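Local atomic coordinates of protein argonaute (PDB entry 1YVU), a protein that uses short single-stranded DNA guides to bind complementary target strands and cleaves the target RNA, in a reaction that requires divalent metal ions. Residues Leu627-Ile641 with Leu660-Lys674. Residues are numbered along the deposited sequence; the frame is centred on the assembly and turned at random.
Sequences LATYNQVYEGTHQPI and LSLTLMNYSSFQPIK
The Tyr630 ring meets Pro672 and Lys674 obliquely. Its CD1 lies 3.8 Å from Pro672 CB, and its CE2 lies 3.8 Å from Lys674 CG. His638 CD2 lies over one face of the ring, offset toward the rim. Thr629 OG1 sits at the ring edge, in the ring plane. The adjacent imidazole nitrogen, His638 NE2, donates to Tyr630 O at 3.0 Å, in a bent bond that helps to fix the imidazole there.

Thr629 makes the one hydrogen bond between the two segments. Its hydroxyl OG1 donates to Lys674 O over 2.8 Å. The bond lies in the carbonyl plane, on a lone pair, with a C=O...donor angle of 129°. Thr629 OG1 stands between its own backbone N and carbonyl carbon (chi1 40°), which turns it to this acceptor.

Both segments belong to the PIWI domain, which has an RNase H fold. Residues 627-641 span the PIWI-box loop that joins strands 624-627 and 641-645, with Leu627 and Ile641 paired at its base. Residues 660-674 begin in helix 652-661 and continue into a loop.

The Lys674 chain is extended. It passes Ile641 in the opposite direction, and its CE packs 3.6 Å from Gln639 CB. An alanine here would keep the backbone acceptor for Thr629 but would probably strip the lysine chain from Ile641 and Gln639 and open a gap beside the Tyr630 ring. The Lys674 side chain is about 10 Å from that of Asp683, a ligand of the bound calcium.

From helix 652-661, Leu660 CD2 packs 3.9 Å from Thr629 CA.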
loop_
_atom_site.group_PDB
_atom_site.type_symbol
_atom_site.label_atom_id
_atom_site.label_comp_id
_atom_site.label_asym_id
_atom_site.label_seq_id
_atom_site.Cartn_x
_atom_site.Cartn_y
_atom_site.Cartn_z
ATOM N N LEU A 627 4.556 -13.822 -0.493
ATOM C CA LEU A 627 3.724 -14.655 -1.327
ATOM C C LEU A 627 3.324 -14.090 -2.676
ATOM O O LEU A 627 2.890 -12.934 -2.774
ATOM C CB LEU A 627 2.449 -14.968 -0.524
ATOM C CG LEU A 627 1.433 -15.955 -1.068
ATOM C CD1 LEU A 627 2.121 -17.308 -1.155
ATOM C CD2 LEU A 627 0.151 -16.006 -0.202
ATOM N N ALA A 628 3.334 -14.955 -3.687
ATOM C CA ALA A 628 2.907 -14.568 -5.013
ATOM C C ALA A 628 1.415 -14.940 -5.116
ATOM O O ALA A 628 1.068 -16.139 -5.161
ATOM C CB ALA A 628 3.696 -15.297 -6.013
ATOM N N THR A 629 0.561 -13.912 -5.149
ATOM C CA THR A 629 -0.890 -14.076 -5.222
ATOM C C THR A 629 -1.532 -14.165 -6.585
ATOM O O THR A 629 -2.739 -14.438 -6.682
ATOM C CB THR A 629 -1.576 -12.938 -4.548
ATOM O OG1 THR A 629 -0.890 -11.708 -4.860
ATOM C CG2 THR A 629 -1.626 -13.176 -3.067
ATOM N N TYR A 630 -0.767 -13.831 -7.626
ATOM C CA TYR A 630 -1.247 -13.832 -9.012
ATOM C C TYR A 630 -0.085 -14.099 -9.972
ATOM O O TYR A 630 1.059 -13.779 -9.653
ATOM C CB TYR A 630 -1.958 -12.494 -9.348
ATOM C CG TYR A 630 -1.084 -11.239 -9.450
ATOM C CD1 TYR A 630 -0.948 -10.560 -10.676
ATOM C CD2 TYR A 630 -0.443 -10.691 -8.318
ATOM C CE1 TYR A 630 -0.200 -9.353 -10.784
ATOM C CE2 TYR A 630 0.314 -9.486 -8.409
ATOM C CZ TYR A 630 0.424 -8.819 -9.647
ATOM O OH TYR A 630 1.101 -7.616 -9.755
ATOM N N ASN A 631 -0.403 -14.632 -11.157
ATOM C CA ASN A 631 0.572 -14.959 -12.209
ATOM C C ASN A 631 1.078 -13.695 -12.927
ATOM O O ASN A 631 0.344 -12.705 -13.022
ATOM C CB ASN A 631 -0.076 -15.888 -13.240
ATOM C CG ASN A 631 -0.848 -17.040 -12.608
ATOM O OD1 ASN A 631 -0.273 -17.889 -11.947
ATOM N ND2 ASN A 631 -2.154 -17.081 -12.837
ATOM N N GLN A 632 2.317 -13.731 -13.433
ATOM C CA GLN A 632 2.917 -12.581 -14.143
ATOM C C GLN A 632 2.263 -12.395 -15.507
ATOM O O GLN A 632 2.501 -13.197 -16.419
ATOM C CB GLN A 632 4.422 -12.773 -14.382
ATOM C CG GLN A 632 5.316 -12.849 -13.162
ATOM C CD GLN A 632 6.804 -12.888 -13.532
ATOM O OE1 GLN A 632 7.295 -13.873 -14.093
ATOM N NE2 GLN A 632 7.523 -11.813 -13.213
ATOM N N VAL A 633 1.429 -11.362 -15.641
ATOM C CA VAL A 633 0.748 -11.082 -16.914
ATOM C C VAL A 633 1.480 -9.993 -17.717
ATOM O O VAL A 633 1.929 -10.254 -18.842
ATOM C CB VAL A 633 -0.759 -10.758 -16.699
ATOM C CG1 VAL A 633 -1.455 -10.481 -18.022
ATOM C CG2 VAL A 633 -1.444 -11.948 -16.048
ATOM N N TYR A 634 1.564 -8.779 -17.163
ATOM C CA TYR A 634 2.285 -7.673 -17.812
ATOM C C TYR A 634 3.698 -7.626 -17.226
ATOM O O TYR A 634 3.899 -7.957 -16.049
ATOM C CB TYR A 634 1.576 -6.318 -17.614
ATOM C CG TYR A 634 0.239 -6.178 -18.333
ATOM C CD1 TYR A 634 -0.962 -6.049 -17.601
ATOM C CD2 TYR A 634 0.154 -6.205 -19.748
ATOM C CE1 TYR A 634 -2.236 -5.954 -18.258
ATOM C CE2 TYR A 634 -1.119 -6.111 -20.419
ATOM C CZ TYR A 634 -2.303 -5.991 -19.659
ATOM O OH TYR A 634 -3.535 -5.931 -20.274
ATOM N N GLU A 635 4.660 -7.215 -18.058
ATOM C CA GLU A 635 6.089 -7.136 -17.708
ATOM C C GLU A 635 6.468 -6.199 -16.562
ATOM O O GLU A 635 6.073 -5.024 -16.565
ATOM C CB GLU A 635 6.898 -6.746 -18.939
ATOM C CG GLU A 635 6.594 -7.566 -20.169
ATOM C CD GLU A 635 7.457 -7.166 -21.328
ATOM O OE1 GLU A 635 7.397 -5.980 -21.731
ATOM O OE2 GLU A 635 8.216 -8.033 -21.818
ATOM N N GLY A 636 7.228 -6.732 -15.595
ATOM C CA GLY A 636 7.667 -5.968 -14.428
ATOM C C GLY A 636 6.573 -5.599 -13.431
ATOM O O GLY A 636 6.849 -4.960 -12.401
ATOM N N THR A 637 5.330 -5.972 -13.774
ATOM C CA THR A 637 4.127 -5.733 -12.960
ATOM C C THR A 637 3.870 -6.916 -12.007
ATOM O O THR A 637 2.863 -7.644 -12.135
ATOM C CB THR A 637 2.836 -5.478 -13.837
ATOM O OG1 THR A 637 3.139 -4.588 -14.918
ATOM C CG2 THR A 637 1.700 -4.865 -12.990
ATOM N N HIS A 638 4.850 -7.174 -11.140
ATOM C CA HIS A 638 4.675 -8.200 -10.138
ATOM C C HIS A 638 5.044 -7.782 -8.742
ATOM O O HIS A 638 6.215 -7.700 -8.370
ATOM C CB HIS A 638 5.264 -9.558 -10.463
ATOM C CG HIS A 638 4.610 -10.641 -9.669
ATOM N ND1 HIS A 638 5.136 -11.110 -8.481
ATOM C CD2 HIS A 638 3.381 -11.202 -9.780
ATOM C CE1 HIS A 638 4.253 -11.898 -7.895
ATOM N NE2 HIS A 638 3.178 -11.969 -8.660
ATOM N N GLN A 639 3.981 -7.597 -7.969
ATOM C CA GLN A 639 4.046 -7.182 -6.593
ATOM C C GLN A 639 3.609 -8.330 -5.668
ATOM O O GLN A 639 2.415 -8.673 -5.613
ATOM C CB GLN A 639 3.117 -5.985 -6.377
ATOM C CG GLN A 639 3.031 -4.958 -7.504
ATOM C CD GLN A 639 3.367 -3.562 -7.025
ATOM O OE1 GLN A 639 4.479 -3.320 -6.541
ATOM N NE2 GLN A 639 2.408 -2.639 -7.141
ATOM N N PRO A 640 4.570 -8.973 -4.965
ATOM C CA PRO A 640 4.213 -10.068 -4.059
ATOM C C PRO A 640 3.736 -9.451 -2.753
ATOM O O PRO A 640 4.221 -8.384 -2.362
ATOM C CB PRO A 640 5.556 -10.766 -3.827
ATOM C CG PRO A 640 6.411 -10.305 -4.912
ATOM C CD PRO A 640 6.037 -8.889 -5.081
ATOM N N ILE A 641 2.782 -10.085 -2.084
ATOM C CA ILE A 641 2.319 -9.547 -0.801
ATOM C C ILE A 641 3.052 -10.216 0.377
ATOM O O ILE A 641 3.673 -11.277 0.226
ATOM C CB ILE A 641 0.768 -9.638 -0.627
ATOM C CG1 ILE A 641 0.333 -11.071 -0.309
ATOM C CG2 ILE A 641 0.061 -9.077 -1.878
ATOM C CD1 ILE A 641 -1.052 -11.184 0.241
ATOM N N LEU A 660 -5.023 -17.209 -1.132
ATOM C CA LEU A 660 -4.895 -17.570 -2.538
ATOM C C LEU A 660 -6.209 -18.031 -3.115
ATOM O O LEU A 660 -6.539 -17.672 -4.239
ATOM C CB LEU A 660 -3.896 -18.683 -2.691
ATOM C CG LEU A 660 -2.448 -18.285 -2.701
ATOM C CD1 LEU A 660 -1.584 -19.510 -2.686
ATOM C CD2 LEU A 660 -2.208 -17.498 -3.956
ATOM N N SER A 661 -6.989 -18.769 -2.321
ATOM C CA SER A 661 -8.291 -19.243 -2.783
ATOM C C SER A 661 -9.285 -18.101 -2.880
ATOM O O SER A 661 -10.015 -18.024 -3.847
ATOM C CB SER A 661 -8.822 -20.349 -1.883
ATOM O OG SER A 661 -8.014 -21.515 -2.006
ATOM N N LEU A 662 -9.199 -17.155 -1.949
ATOM C CA LEU A 662 -10.091 -15.997 -1.892
ATOM C C LEU A 662 -9.835 -14.959 -2.947
ATOM O O LEU A 662 -10.620 -14.034 -3.061
ATOM C CB LEU A 662 -10.031 -15.317 -0.514
ATOM C CG LEU A 662 -10.687 -16.019 0.682
ATOM C CD1 LEU A 662 -10.330 -15.330 1.970
ATOM C CD2 LEU A 662 -12.185 -16.122 0.540
ATOM N N THR A 663 -8.746 -15.086 -3.710
ATOM C CA THR A 663 -8.462 -14.111 -4.778
ATOM C C THR A 663 -9.491 -14.341 -5.862
ATOM O O THR A 663 -9.896 -13.437 -6.560
ATOM C CB THR A 663 -7.127 -14.356 -5.427
ATOM O OG1 THR A 663 -7.036 -15.744 -5.784
ATOM C CG2 THR A 663 -6.003 -13.965 -4.511
ATOM N N LEU A 664 -9.922 -15.594 -5.936
ATOM C CA LEU A 664 -10.912 -16.078 -6.893
ATOM C C LEU A 664 -12.328 -15.639 -6.564
ATOM O O LEU A 664 -13.254 -15.862 -7.344
ATOM C CB LEU A 664 -10.860 -17.608 -6.980
ATOM C CG LEU A 664 -9.511 -18.326 -7.032
ATOM C CD1 LEU A 664 -9.790 -19.761 -7.352
ATOM C CD2 LEU A 664 -8.538 -17.713 -8.032
HETATM N N MSE A 665 -12.496 -15.027 -5.402
HETATM C CA MSE A 665 -13.793 -14.522 -5.014
HETATM C C MSE A 665 -13.967 -13.107 -5.481
HETATM O O MSE A 665 -14.905 -12.425 -5.090
HETATM C CB MSE A 665 -14.026 -14.659 -3.510
HETATM C CG MSE A 665 -14.263 -16.084 -3.089
HETATM SE SE MSE A 665 -15.307 -17.059 -4.404
HETATM C CE MSE A 665 -16.991 -16.818 -3.639
ATOM N N ASN A 666 -13.058 -12.678 -6.349
ATOM C CA ASN A 666 -13.083 -11.342 -6.934
ATOM C C ASN A 666 -13.674 -11.368 -8.335
ATOM O O ASN A 666 -13.762 -10.342 -8.998
ATOM C CB ASN A 666 -11.689 -10.765 -6.938
ATOM C CG ASN A 666 -11.260 -10.350 -5.582
ATOM O OD1 ASN A 666 -11.968 -9.587 -4.924
ATOM N ND2 ASN A 666 -10.108 -10.854 -5.124
ATOM N N TYR A 667 -14.003 -12.586 -8.768
ATOM C CA TYR A 667 -14.657 -12.906 -10.031
ATOM C C TYR A 667 -14.127 -12.187 -11.253
ATOM O O TYR A 667 -14.884 -11.605 -12.031
ATOM C CB TYR A 667 -16.171 -12.679 -9.902
ATOM C CG TYR A 667 -16.788 -13.385 -8.735
ATOM C CD1 TYR A 667 -16.981 -12.722 -7.512
ATOM C CD2 TYR A 667 -17.185 -14.713 -8.836
ATOM C CE1 TYR A 667 -17.576 -13.372 -6.409
ATOM C CE2 TYR A 667 -17.777 -15.387 -7.739
ATOM C CZ TYR A 667 -17.970 -14.700 -6.537
ATOM O OH TYR A 667 -18.632 -15.290 -5.495
ATOM N N SER A 668 -12.812 -12.195 -11.398
ATOM C CA SER A 668 -12.168 -11.559 -12.529
ATOM C C SER A 668 -11.267 -12.629 -13.114
ATOM O O SER A 668 -10.074 -12.725 -12.779
ATOM C CB SER A 668 -11.391 -10.339 -12.046
ATOM O OG SER A 668 -10.722 -9.707 -13.116
ATOM N N SER A 669 -11.871 -13.472 -13.945
ATOM C CA SER A 669 -11.157 -14.581 -14.564
ATOM C C SER A 669 -10.201 -14.254 -15.697
ATOM O O SER A 669 -9.230 -14.965 -15.947
ATOM C CB SER A 669 -12.157 -15.599 -15.061
ATOM O OG SER A 669 -13.216 -15.058 -15.830
ATOM N N PHE A 670 -10.505 -13.165 -16.380
ATOM C CA PHE A 670 -9.734 -12.737 -17.528
ATOM C C PHE A 670 -8.666 -11.736 -17.144
ATOM O O PHE A 670 -7.697 -11.525 -17.859
ATOM C CB PHE A 670 -10.712 -12.215 -18.595
ATOM C CG PHE A 670 -11.759 -13.243 -18.998
ATOM C CD1 PHE A 670 -13.010 -13.271 -18.373
ATOM C CD2 PHE A 670 -11.457 -14.257 -19.925
ATOM C CE1 PHE A 670 -13.966 -14.298 -18.651
ATOM C CE2 PHE A 670 -12.400 -15.291 -20.213
ATOM C CZ PHE A 670 -13.658 -15.302 -19.567
ATOM N N GLN A 671 -8.827 -11.180 -15.956
ATOM C CA GLN A 671 -7.896 -10.200 -15.419
ATOM C C GLN A 671 -7.384 -10.679 -14.056
ATOM O O GLN A 671 -7.999 -11.546 -13.431
ATOM C CB GLN A 671 -8.568 -8.816 -15.326
ATOM C CG GLN A 671 -8.602 -8.075 -16.667
ATOM C CD GLN A 671 -9.442 -6.802 -16.652
ATOM O OE1 GLN A 671 -9.464 -6.057 -15.654
ATOM N NE2 GLN A 671 -10.123 -6.535 -17.776
ATOM N N PRO A 672 -6.188 -10.222 -13.640
ATOM C CA PRO A 672 -5.708 -10.681 -12.346
ATOM C C PRO A 672 -5.939 -9.677 -11.235
ATOM O O PRO A 672 -5.975 -8.460 -11.451
ATOM C CB PRO A 672 -4.222 -10.929 -12.584
ATOM C CG PRO A 672 -3.891 -10.238 -13.916
ATOM C CD PRO A 672 -5.103 -9.508 -14.365
ATOM N N ILE A 673 -6.184 -10.230 -10.060
ATOM C CA ILE A 673 -6.411 -9.466 -8.848
ATOM C C ILE A 673 -5.449 -10.008 -7.806
ATOM O O ILE A 673 -5.451 -11.186 -7.473
ATOM C CB ILE A 673 -7.890 -9.523 -8.438
ATOM C CG1 ILE A 673 -8.689 -8.674 -9.447
ATOM C CG2 ILE A 673 -8.059 -9.070 -6.978
ATOM C CD1 ILE A 673 -10.117 -8.398 -9.137
ATOM N N LYS A 674 -4.586 -9.105 -7.376
ATOM C CA LYS A 674 -3.515 -9.322 -6.423
ATOM C C LYS A 674 -3.989 -9.634 -5.028
ATOM O O LYS A 674 -3.383 -10.449 -4.338
ATOM C CB LYS A 674 -2.691 -8.040 -6.398
ATOM C CG LYS A 674 -1.532 -7.934 -5.434
ATOM C CD LYS A 674 -0.862 -6.624 -5.739
ATOM C CE LYS A 674 -0.056 -6.127 -4.589
ATOM N NZ LYS A 674 0.289 -4.658 -4.743
#